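Local coordinates for protein 3-oxoadipate enol-lactonase (Burkholderia xenovorans, PDB 2XUA) that probably hydrolyses the enol-lactone of 3-oxoadipate, a step of catechol metabolism, and holds the product analogue laevulinic acid in its pocket, at residues P27-L35 / I91-G102; G62-Y73 / T181-A192. All coordinates share one frame; numbering follows the deposited sequence.

Contact 1: residues P27-L35 / I91-G102; sequences PWIVLSNSL and IARANFCGLSMG. With SHF (laevulinic acid), chain C.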
loop_
_atom_site.group_PDB
_atom_site.type_symbol
_atom_site.label_atom_id
_atom_site.label_comp_id
_atom_site.label_asym_id
_atom_site.label_seq_id
_atom_site.Cartn_x
_atom_site.Cartn_y
_atom_site.Cartn_z
ATOM N N PRO B 27 -15.494 -14.532 -15.518
ATOM C CA PRO B 27 -15.797 -13.165 -15.895
ATOM C C PRO B 27 -14.796 -12.209 -15.233
ATOM O O PRO B 27 -14.297 -12.476 -14.123
ATOM C CB PRO B 27 -17.202 -12.916 -15.297
ATOM C CG PRO B 27 -17.728 -14.247 -14.835
ATOM C CD PRO B 27 -16.510 -15.116 -14.634
ATOM N N TRP B 28 -14.543 -11.095 -15.891
ATOM C CA TRP B 28 -13.720 -10.038 -15.336
ATOM C C TRP B 28 -14.523 -9.164 -14.379
ATOM O O TRP B 28 -15.734 -9.014 -14.537
ATOM C CB TRP B 28 -13.217 -9.172 -16.467
ATOM C CG TRP B 28 -11.983 -9.709 -17.101
ATOM C CD1 TRP B 28 -11.914 -10.349 -18.298
ATOM C CD2 TRP B 28 -10.641 -9.565 -16.635
ATOM N NE1 TRP B 28 -10.603 -10.661 -18.583
ATOM C CE2 TRP B 28 -9.805 -10.225 -17.566
ATOM C CE3 TRP B 28 -10.064 -9.017 -15.491
ATOM C CZ2 TRP B 28 -8.413 -10.333 -17.394
ATOM C CZ3 TRP B 28 -8.629 -9.075 -15.332
ATOM C CH2 TRP B 28 -7.841 -9.731 -16.272
ATOM N N ILE B 29 -13.837 -8.596 -13.383
ATOM C CA ILE B 29 -14.365 -7.467 -12.589
ATOM C C ILE B 29 -13.295 -6.386 -12.561
ATOM O O ILE B 29 -12.093 -6.717 -12.394
ATOM C CB ILE B 29 -14.917 -7.855 -11.206
ATOM C CG1 ILE B 29 -15.569 -6.637 -10.533
ATOM C CG2 ILE B 29 -13.817 -8.502 -10.349
ATOM C CD1 ILE B 29 -16.072 -6.973 -9.093
ATOM N N VAL B 30 -13.700 -5.120 -12.783
ATOM C CA VAL B 30 -12.746 -3.991 -12.715
ATOM C C VAL B 30 -13.168 -3.204 -11.498
ATOM O O VAL B 30 -14.348 -2.976 -11.299
ATOM C CB VAL B 30 -12.887 -3.073 -13.960
ATOM C CG1 VAL B 30 -12.036 -1.764 -13.825
ATOM C CG2 VAL B 30 -12.526 -3.859 -15.245
ATOM N N LEU B 31 -12.213 -2.821 -10.665
ATOM C CA LEU B 31 -12.566 -2.058 -9.438
ATOM C C LEU B 31 -12.076 -0.636 -9.727
ATOM O O LEU B 31 -10.988 -0.488 -10.290
ATOM C CB LEU B 31 -11.766 -2.665 -8.265
ATOM C CG LEU B 31 -12.158 -4.126 -7.991
ATOM C CD1 LEU B 31 -11.457 -4.701 -6.693
ATOM C CD2 LEU B 31 -13.697 -4.242 -7.865
ATOM N N SER B 32 -12.762 0.393 -9.233
ATOM C CA SER B 32 -12.263 1.741 -9.446
ATOM C C SER B 32 -12.286 2.546 -8.161
ATOM O O SER B 32 -13.247 2.488 -7.416
ATOM C CB SER B 32 -13.085 2.395 -10.583
ATOM O OG SER B 32 -12.478 3.652 -10.884
ATOM N N ASN B 33 -11.173 3.210 -7.853
ATOM C CA ASN B 33 -10.850 3.695 -6.505
ATOM C C ASN B 33 -11.520 5.076 -6.214
ATOM O O ASN B 33 -12.002 5.787 -7.103
ATOM C CB ASN B 33 -9.343 3.989 -6.356
ATOM C CG ASN B 33 -8.430 2.840 -6.776
ATOM O OD1 ASN B 33 -7.237 3.046 -7.034
ATOM N ND2 ASN B 33 -8.971 1.659 -6.887
ATOM N N SER B 34 -11.522 5.414 -4.941
ATOM C CA SER B 34 -11.925 6.757 -4.463
ATOM C C SER B 34 -10.829 7.780 -4.700
ATOM O O SER B 34 -9.613 7.444 -4.714
ATOM C CB SER B 34 -12.128 6.654 -2.942
ATOM O OG SER B 34 -12.906 7.795 -2.497
ATOM N N LEU B 35 -11.220 9.061 -4.811
ATOM C CA LEU B 35 -10.243 10.148 -4.734
ATOM C C LEU B 35 -9.292 10.049 -3.527
ATOM O O LEU B 35 -9.737 9.901 -2.406
ATOM C CB LEU B 35 -10.983 11.508 -4.724
ATOM C CG LEU B 35 -10.167 12.767 -4.706
ATOM C CD1 LEU B 35 -9.409 12.900 -6.015
ATOM C CD2 LEU B 35 -11.145 13.911 -4.479
ATOM N N ILE B 91 -9.714 -7.136 -22.658
ATOM C CA ILE B 91 -10.918 -7.428 -21.867
ATOM C C ILE B 91 -12.149 -6.904 -22.641
ATOM O O ILE B 91 -12.226 -5.701 -22.882
ATOM C CB ILE B 91 -10.891 -6.729 -20.523
ATOM C CG1 ILE B 91 -9.810 -7.328 -19.626
ATOM C CG2 ILE B 91 -12.268 -6.800 -19.868
ATOM C CD1 ILE B 91 -9.584 -6.522 -18.378
ATOM N N ALA B 92 -13.087 -7.772 -22.996
ATOM C CA ALA B 92 -14.175 -7.301 -23.829
ATOM C C ALA B 92 -15.377 -6.786 -23.034
ATOM O O ALA B 92 -16.089 -5.918 -23.522
ATOM C CB ALA B 92 -14.628 -8.364 -24.839
ATOM N N ARG B 93 -15.644 -7.386 -21.885
ATOM C CA ARG B 93 -16.745 -6.971 -21.030
ATOM C C ARG B 93 -16.336 -7.227 -19.590
ATOM O O ARG B 93 -15.546 -8.146 -19.318
ATOM C CB ARG B 93 -17.975 -7.796 -21.372
ATOM C CG ARG B 93 -19.312 -7.357 -20.773
ATOM C CD ARG B 93 -20.410 -7.839 -21.754
ATOM N NE ARG B 93 -21.454 -8.727 -21.226
ATOM C CZ ARG B 93 -21.265 -9.924 -20.652
ATOM N NH1 ARG B 93 -20.053 -10.419 -20.423
ATOM N NH2 ARG B 93 -22.321 -10.637 -20.272
ATOM N N ALA B 94 -16.875 -6.461 -18.642
ATOM C CA ALA B 94 -16.542 -6.717 -17.238
ATOM C C ALA B 94 -17.628 -6.228 -16.313
ATOM O O ALA B 94 -18.358 -5.260 -16.616
ATOM C CB ALA B 94 -15.194 -6.019 -16.884
ATOM N N ASN B 95 -17.736 -6.899 -15.180
ATOM C CA ASN B 95 -18.365 -6.342 -14.017
ATOM C C ASN B 95 -17.531 -5.157 -13.535
ATOM O O ASN B 95 -16.329 -5.034 -13.821
ATOM C CB ASN B 95 -18.542 -7.420 -12.926
ATOM C CG ASN B 95 -19.318 -8.611 -13.428
ATOM O OD1 ASN B 95 -18.747 -9.594 -13.924
ATOM N ND2 ASN B 95 -20.634 -8.498 -13.379
ATOM N N PHE B 96 -18.178 -4.245 -12.831
ATOM C CA PHE B 96 -17.514 -3.028 -12.440
ATOM C C PHE B 96 -18.016 -2.691 -11.067
ATOM O O PHE B 96 -19.227 -2.734 -10.799
ATOM C CB PHE B 96 -17.814 -1.883 -13.426
ATOM C CG PHE B 96 -17.016 -0.617 -13.159
ATOM C CD1 PHE B 96 -15.823 -0.383 -13.813
ATOM C CD2 PHE B 96 -17.488 0.349 -12.237
ATOM C CE1 PHE B 96 -15.092 0.807 -13.556
ATOM C CE2 PHE B 96 -16.733 1.497 -11.950
ATOM C CZ PHE B 96 -15.599 1.745 -12.615
ATOM N N CYS B 97 -17.064 -2.347 -10.199
ATOM C CA CYS B 97 -17.360 -1.959 -8.806
ATOM C C CYS B 97 -16.466 -0.789 -8.513
ATOM O O CYS B 97 -15.226 -0.908 -8.502
ATOM C CB CYS B 97 -17.054 -3.113 -7.824
ATOM S SG CYS B 97 -17.302 -2.721 -6.049
ATOM N N GLY B 98 -17.092 0.340 -8.243
ATOM C CA GLY B 98 -16.353 1.591 -8.045
ATOM C C GLY B 98 -16.872 2.244 -6.803
ATOM O O GLY B 98 -18.056 2.097 -6.483
ATOM N N LEU B 99 -15.963 2.895 -6.087
ATOM C CA LEU B 99 -16.299 3.542 -4.850
ATOM C C LEU B 99 -16.069 5.045 -5.000
ATOM O O LEU B 99 -15.033 5.456 -5.433
ATOM C CB LEU B 99 -15.494 2.986 -3.673
ATOM C CG LEU B 99 -16.034 3.367 -2.273
ATOM C CD1 LEU B 99 -15.896 2.219 -1.269
ATOM C CD2 LEU B 99 -15.428 4.623 -1.717
ATOM N N SER B 100 -17.097 5.821 -4.609
ATOM C CA SER B 100 -17.126 7.285 -4.749
ATOM C C SER B 100 -16.892 7.802 -6.176
ATOM O O SER B 100 -17.707 7.496 -7.027
ATOM C CB SER B 100 -16.257 8.013 -3.688
ATOM O OG SER B 100 -16.796 9.353 -3.615
HETATM N N MSE B 101 -15.820 8.553 -6.461
HETATM C CA MSE B 101 -15.524 8.852 -7.924
HETATM C C MSE B 101 -15.421 7.575 -8.786
HETATM O O MSE B 101 -15.695 7.624 -9.977
HETATM C CB MSE B 101 -14.271 9.659 -8.128
HETATM C CG MSE B 101 -13.028 8.813 -7.954
HETATM SE SE MSE B 101 -11.482 9.838 -8.210
HETATM C CE MSE B 101 -11.625 10.276 -10.153
ATOM N N GLY B 102 -15.073 6.435 -8.163
ATOM C CA GLY B 102 -15.115 5.154 -8.900
ATOM C C GLY B 102 -16.531 4.749 -9.245
ATOM O O GLY B 102 -16.807 4.269 -10.364
HETATM C C4 SHF C . -11.654 12.472 -1.183
HETATM C C5 SHF C . -11.914 10.995 -1.504
HETATM C C3 SHF C . -12.836 13.425 -0.939
HETATM C C2 SHF C . -14.194 12.834 -0.481
HETATM C C1 SHF C . -15.081 13.898 0.293
HETATM O O4 SHF C . -10.485 12.886 -1.077
HETATM O O1 SHF C . -14.997 13.816 1.533
HETATM O OH1 SHF C . -15.877 14.692 -0.312
HETATM O O HOH W 1 -15.939 -10.680 -18.411
HETATM O O HOH W 2 -14.698 10.321 -2.021
HETATM O O HOH W 3 -13.873 9.788 -4.811
#
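Trp28 lays one face of its indole over Ile91, whose CG1 stands 3.6 Å from the centroid of the five-membered ring, a CH-pi contact only 15° off the ring normal. The flat, wide ring suits this place because a single branched side chain can fill its face: CD1 of Ile91 lies against the same side. With CG anti to the carbonyl carbon (chi1 -85°), Trp28 swings its ring back beside its own N, toward the loop that leads into strand 94-99. From here strands 28-32 and 94-99 run parallel, joined by five backbone hydrogen bonds that pass in turn from one strand to the other, among them Val30 N to Asn95 O at 2.8 Å and Leu99 N to Ser32 O at 3.1 Å. On the face of the sheet that carries Trp28, the small Ala94 fits its CB between Trp28 CB and Val30 CG2, 3.8 Å from the latter. Farther along, Phe96, with CG anti to N (chi1 -173°), brings CZ to 3.3 Å from Ser32 CB. On the other face Leu31 CD2 meets Cys97 CB at 3.5 Å. Beyond the strands two waters add to the direct packing. One molecule joins Ser34 OG to Ser100 OG; another accepts from both Leu35 N and Met101 N (2.8 Å each), which is consistent with an oxyanion hole beside Ser100, the probable nucleophile on a GxSxG elbow. The selenium of selenomethionine Met101 packs on Leu35, itself part of the laevulinic acid pocket. The pair lies mid-sheet in the alpha/beta hydrolase fold, with strand 54-58 hydrogen-bonded beyond 28-32, strand 117-123 next to 94-99, and helix 183-195 resting on Leu35 and Met101.

Contact 2: residues G62-Y73 / T181-A192; sequences GHGHSEAPKGPY and TDKEGYASNCEA. With SHF (laevulinic acid), chain C.
This is a loop-on-helix contact between the alpha/beta hydrolase core and what is probably its cap domain: the loop between strand 54-58 and helix 75-88 lies along most of helix 183-195, which gives Tyr186 to the laevulinic acid pocket. Glycines let the backbones meet: having no side chains, Gly62 and Gly185 bring their CA atoms to 3.7 Å, and Gly62 also has a positive phi. The helix begins at Asp182, the N-cap, whose OD2 accepts from Gly185 N at 2.8 Å; its carboxylate also rests against the methyl of Ala68. Tyr73 buries more surface than any other residue of the contact. Ser188 CB sits over the centre of its ring, 3.4 Å from the centroid and 2° off the normal, a CH-pi contact that a small residue can make without pushing the loop away. The ring is pinned at its far end by OH, which donates to Pro69 O, while Arg61 adds a cation-pi contact. At its edge lies the amide of Asn189, turned 73° from the ring plane. That amide also meets the edge of the His63 imidazole, coming from the opposite direction, with ND2 3.2 Å from His63 CE1. Arg61 O accepts from Asn189 ND2 and His63 ND1, and His63 NE2 is hydrogen-bonded to Gly36 N, whereas Asn189 OD1 is buried without a polar partner. Two waters bridge the other end, one from Gly64 N to Thr181 OG1, which also bonds Val177 O. Tyr186 leaves the helix toward the pocket, CG anti to N (chi1 -180°), and its OH donates to the O4 of laevulinic acid at 2.7 Å. A single direct hydrogen bond links loop to helix: Tyr73 N reaches Ser188 O at 3.2 Å from above the carbonyl plane, while Ala192 N takes the same oxygen from the opposite face.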
loop_
_atom_site.group_PDB
_atom_site.type_symbol
_atom_site.label_atom_id
_atom_site.label_comp_id
_atom_site.label_asym_id
_atom_site.label_seq_id
_atom_site.Cartn_x
_atom_site.Cartn_y
_atom_site.Cartn_z
ATOM N N GLY B 62 -3.549 10.595 -11.903
ATOM C CA GLY B 62 -3.245 11.518 -10.817
ATOM C C GLY B 62 -2.992 10.846 -9.482
ATOM O O GLY B 62 -2.764 11.559 -8.516
ATOM N N HIS B 63 -3.086 9.499 -9.422
ATOM C CA HIS B 63 -3.001 8.747 -8.136
ATOM C C HIS B 63 -1.936 7.664 -8.154
ATOM O O HIS B 63 -1.520 7.164 -9.212
ATOM C CB HIS B 63 -4.332 8.053 -7.793
ATOM C CG HIS B 63 -5.460 9.000 -7.461
ATOM N ND1 HIS B 63 -6.153 9.706 -8.424
ATOM C CD2 HIS B 63 -6.008 9.351 -6.267
ATOM C CE1 HIS B 63 -7.073 10.457 -7.835
ATOM N NE2 HIS B 63 -7.014 10.247 -6.528
ATOM N N GLY B 64 -1.488 7.306 -6.951
ATOM C CA GLY B 64 -0.796 6.064 -6.758
ATOM C C GLY B 64 0.457 6.104 -7.576
ATOM O O GLY B 64 1.255 7.068 -7.452
ATOM N N HIS B 65 0.625 5.079 -8.411
ATOM C CA HIS B 65 1.818 4.993 -9.226
ATOM C C HIS B 65 1.523 5.282 -10.669
ATOM O O HIS B 65 2.346 4.995 -11.547
ATOM C CB HIS B 65 2.460 3.628 -9.027
ATOM C CG HIS B 65 3.069 3.510 -7.677
ATOM N ND1 HIS B 65 4.346 3.952 -7.410
ATOM C CD2 HIS B 65 2.534 3.142 -6.487
ATOM C CE1 HIS B 65 4.593 3.822 -6.118
ATOM N NE2 HIS B 65 3.509 3.330 -5.534
ATOM N N SER B 66 0.367 5.857 -10.910
ATOM C CA SER B 66 -0.004 6.184 -12.272
ATOM C C SER B 66 0.545 7.593 -12.561
ATOM O O SER B 66 0.933 8.332 -11.622
ATOM C CB SER B 66 -1.518 6.173 -12.466
ATOM O OG SER B 66 -2.060 4.831 -12.438
ATOM N N GLU B 67 0.514 7.988 -13.829
ATOM C CA GLU B 67 0.930 9.327 -14.198
ATOM C C GLU B 67 -0.092 10.311 -13.684
ATOM O O GLU B 67 -1.271 9.989 -13.573
ATOM C CB GLU B 67 0.991 9.406 -15.715
ATOM C CG GLU B 67 1.428 10.762 -16.308
ATOM C CD GLU B 67 1.191 10.797 -17.827
ATOM O OE1 GLU B 67 1.949 10.144 -18.572
ATOM O OE2 GLU B 67 0.216 11.410 -18.270
ATOM N N ALA B 68 0.362 11.511 -13.335
ATOM C CA ALA B 68 -0.577 12.629 -13.181
ATOM C C ALA B 68 -0.478 13.625 -14.357
ATOM O O ALA B 68 0.201 14.620 -14.242
ATOM C CB ALA B 68 -0.334 13.336 -11.876
ATOM N N PRO B 69 -1.187 13.384 -15.466
ATOM C CA PRO B 69 -1.049 14.336 -16.569
ATOM C C PRO B 69 -1.691 15.699 -16.268
ATOM O O PRO B 69 -2.131 15.966 -15.129
ATOM C CB PRO B 69 -1.788 13.647 -17.721
ATOM C CG PRO B 69 -2.800 12.789 -17.083
ATOM C CD PRO B 69 -2.365 12.526 -15.639
ATOM N N LYS B 70 -1.696 16.573 -17.282
ATOM C CA LYS B 70 -2.123 17.959 -17.103
ATOM C C LYS B 70 -3.623 18.000 -16.902
ATOM O O LYS B 70 -4.399 17.446 -17.708
ATOM C CB LYS B 70 -1.690 18.843 -18.309
ATOM C CG LYS B 70 -2.396 20.232 -18.381
ATOM C CD LYS B 70 -1.836 21.151 -19.525
ATOM C CE LYS B 70 -2.447 20.868 -20.942
ATOM N NZ LYS B 70 -3.821 21.462 -21.206
ATOM N N GLY B 71 -4.021 18.621 -15.803
ATOM C CA GLY B 71 -5.441 18.821 -15.536
ATOM C C GLY B 71 -5.961 20.166 -16.058
ATOM O O GLY B 71 -5.170 20.949 -16.591
ATOM N N PRO B 72 -7.280 20.437 -15.909
ATOM C CA PRO B 72 -8.267 19.643 -15.157
ATOM C C PRO B 72 -8.500 18.285 -15.810
ATOM O O PRO B 72 -8.147 18.124 -16.968
ATOM C CB PRO B 72 -9.544 20.455 -15.311
ATOM C CG PRO B 72 -9.433 21.064 -16.664
ATOM C CD PRO B 72 -7.946 21.451 -16.755
ATOM N N TYR B 73 -9.094 17.324 -15.092
ATOM C CA TYR B 73 -9.466 16.055 -15.731
ATOM C C TYR B 73 -10.941 16.080 -15.935
ATOM O O TYR B 73 -11.673 16.922 -15.361
ATOM C CB TYR B 73 -9.077 14.809 -14.894
ATOM C CG TYR B 73 -7.628 14.720 -14.531
ATOM C CD1 TYR B 73 -6.647 15.278 -15.331
ATOM C CD2 TYR B 73 -7.225 14.003 -13.407
ATOM C CE1 TYR B 73 -5.311 15.180 -14.984
ATOM C CE2 TYR B 73 -5.922 13.885 -13.076
ATOM C CZ TYR B 73 -4.945 14.476 -13.858
ATOM O OH TYR B 73 -3.631 14.368 -13.483
ATOM N N THR B 181 -0.349 11.386 -2.482
ATOM C CA THR B 181 -1.019 11.586 -3.792
ATOM C C THR B 181 -0.502 12.873 -4.416
ATOM O O THR B 181 -0.400 13.896 -3.723
ATOM C CB THR B 181 -2.542 11.628 -3.621
ATOM O OG1 THR B 181 -2.940 10.341 -3.107
ATOM C CG2 THR B 181 -3.285 11.770 -4.972
ATOM N N ASP B 182 -0.197 12.844 -5.722
ATOM C CA ASP B 182 0.245 14.055 -6.384
ATOM C C ASP B 182 -0.837 15.174 -6.175
ATOM O O ASP B 182 -2.015 14.962 -6.465
ATOM C CB ASP B 182 0.400 13.775 -7.859
ATOM C CG ASP B 182 0.970 14.973 -8.619
ATOM O OD1 ASP B 182 2.166 14.957 -8.862
ATOM O OD2 ASP B 182 0.234 15.889 -8.996
ATOM N N LYS B 183 -0.445 16.335 -5.662
ATOM C CA LYS B 183 -1.456 17.360 -5.319
ATOM C C LYS B 183 -2.196 17.931 -6.522
ATOM O O LYS B 183 -3.385 18.208 -6.432
ATOM C CB LYS B 183 -0.857 18.457 -4.428
ATOM C CG LYS B 183 0.013 19.464 -5.090
ATOM C CD LYS B 183 0.829 20.153 -4.034
ATOM C CE LYS B 183 2.206 20.442 -4.584
ATOM N NZ LYS B 183 2.668 21.660 -3.889
ATOM N N GLU B 184 -1.478 18.084 -7.645
ATOM C CA GLU B 184 -2.073 18.537 -8.916
ATOM C C GLU B 184 -3.002 17.460 -9.454
ATOM O O GLU B 184 -4.136 17.760 -9.868
ATOM C CB GLU B 184 -0.983 18.900 -9.980
ATOM C CG GLU B 184 -1.571 19.281 -11.323
ATOM C CD GLU B 184 -2.642 20.371 -11.260
ATOM O OE1 GLU B 184 -3.522 20.400 -12.146
ATOM O OE2 GLU B 184 -2.630 21.213 -10.313
ATOM N N GLY B 185 -2.545 16.189 -9.376
ATOM C CA GLY B 185 -3.387 15.047 -9.778
ATOM C C GLY B 185 -4.685 15.021 -8.993
ATOM O O GLY B 185 -5.758 14.833 -9.537
ATOM N N TYR B 186 -4.582 15.188 -7.691
ATOM C CA TYR B 186 -5.756 15.179 -6.799
ATOM C C TYR B 186 -6.696 16.360 -7.127
ATOM O O TYR B 186 -7.882 16.183 -7.352
ATOM C CB TYR B 186 -5.261 15.320 -5.369
ATOM C CG TYR B 186 -6.359 15.326 -4.342
ATOM C CD1 TYR B 186 -6.822 14.123 -3.769
ATOM C CD2 TYR B 186 -6.972 16.532 -3.951
ATOM C CE1 TYR B 186 -7.820 14.122 -2.778
ATOM C CE2 TYR B 186 -8.016 16.539 -2.992
ATOM C CZ TYR B 186 -8.422 15.341 -2.400
ATOM O OH TYR B 186 -9.447 15.326 -1.459
ATOM N N ALA B 187 -6.164 17.576 -7.131
ATOM C CA ALA B 187 -6.979 18.731 -7.542
ATOM C C ALA B 187 -7.635 18.535 -8.944
ATOM O O ALA B 187 -8.802 18.879 -9.149
ATOM C CB ALA B 187 -6.108 19.989 -7.520
ATOM N N SER B 188 -6.925 17.971 -9.914
ATOM C CA SER B 188 -7.567 17.824 -11.229
ATOM C C SER B 188 -8.760 16.884 -11.203
ATOM O O SER B 188 -9.681 17.027 -11.993
ATOM C CB SER B 188 -6.580 17.376 -12.301
ATOM O OG SER B 188 -5.568 18.349 -12.433
ATOM N N ASN B 189 -8.706 15.891 -10.312
ATOM C CA ASN B 189 -9.817 14.950 -10.118
ATOM C C ASN B 189 -10.921 15.650 -9.366
ATOM O O ASN B 189 -12.108 15.434 -9.653
ATOM C CB ASN B 189 -9.321 13.683 -9.394
ATOM C CG ASN B 189 -8.621 12.720 -10.359
ATOM O OD1 ASN B 189 -9.263 12.195 -11.236
ATOM N ND2 ASN B 189 -7.325 12.540 -10.236
ATOM N N CYS B 190 -10.574 16.539 -8.445
ATOM C CA CYS B 190 -11.630 17.355 -7.833
ATOM C C CYS B 190 -12.475 18.045 -8.899
ATOM O O CYS B 190 -13.705 18.002 -8.861
ATOM C CB CYS B 190 -11.013 18.422 -6.928
ATOM S SG CYS B 190 -10.264 17.774 -5.409
ATOM N N GLU B 191 -11.765 18.655 -9.851
ATOM C CA GLU B 191 -12.372 19.334 -10.986
ATOM C C GLU B 191 -13.238 18.389 -11.798
ATOM O O GLU B 191 -14.433 18.675 -12.037
ATOM C CB GLU B 191 -11.285 20.041 -11.810
ATOM C CG GLU B 191 -10.798 21.268 -11.056
ATOM C CD GLU B 191 -9.434 21.850 -11.510
ATOM O OE1 GLU B 191 -8.568 21.139 -12.066
ATOM O OE2 GLU B 191 -9.206 23.035 -11.200
ATOM N N ALA B 192 -12.689 17.206 -12.131
ATOM C CA ALA B 192 -13.520 16.224 -12.823
ATOM C C ALA B 192 -14.831 15.860 -12.164
ATOM O O ALA B 192 -15.862 15.715 -12.857
ATOM C CB ALA B 192 -12.716 14.927 -13.187
HETATM C C4 SHF C . -11.654 12.472 -1.183
HETATM C C5 SHF C . -11.914 10.995 -1.504
HETATM C C3 SHF C . -12.836 13.425 -0.939
HETATM C C2 SHF C . -14.194 12.834 -0.481
HETATM C C1 SHF C . -15.081 13.898 0.293
HETATM O O4 SHF C . -10.485 12.886 -1.077
HETATM O O1 SHF C . -14.997 13.816 1.533
HETATM O OH1 SHF C . -15.877 14.692 -0.312
HETATM O O HOH W 4 -0.143 10.582 -7.240
HETATM O O HOH W 5 -2.980 8.038 -4.646
#

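In the fold
Contact 1 lies deep in the central sheet, its centre about 7 Å from the centre of the chain; contact 2 is also mainly buried but lies farther out, its centre about 14 Å from the same point. Their chemistry follows: neighbouring strands share a regular backbone ladder, while loop and helix rely on close glycines, an aromatic face and ring edges against an amide; waters bridge both. The two meet at the pocket. Leu35 of contact 1 packs on Tyr186, Asn189 and His63 of contact 2, and Met101 touches Asn189. Both reach laevulinic acid, contact 1 with Ser34 and Leu35, contact 2 with the Tyr186 hydroxyl, so the loop after strand 28-32 and helix 183-195 line one site.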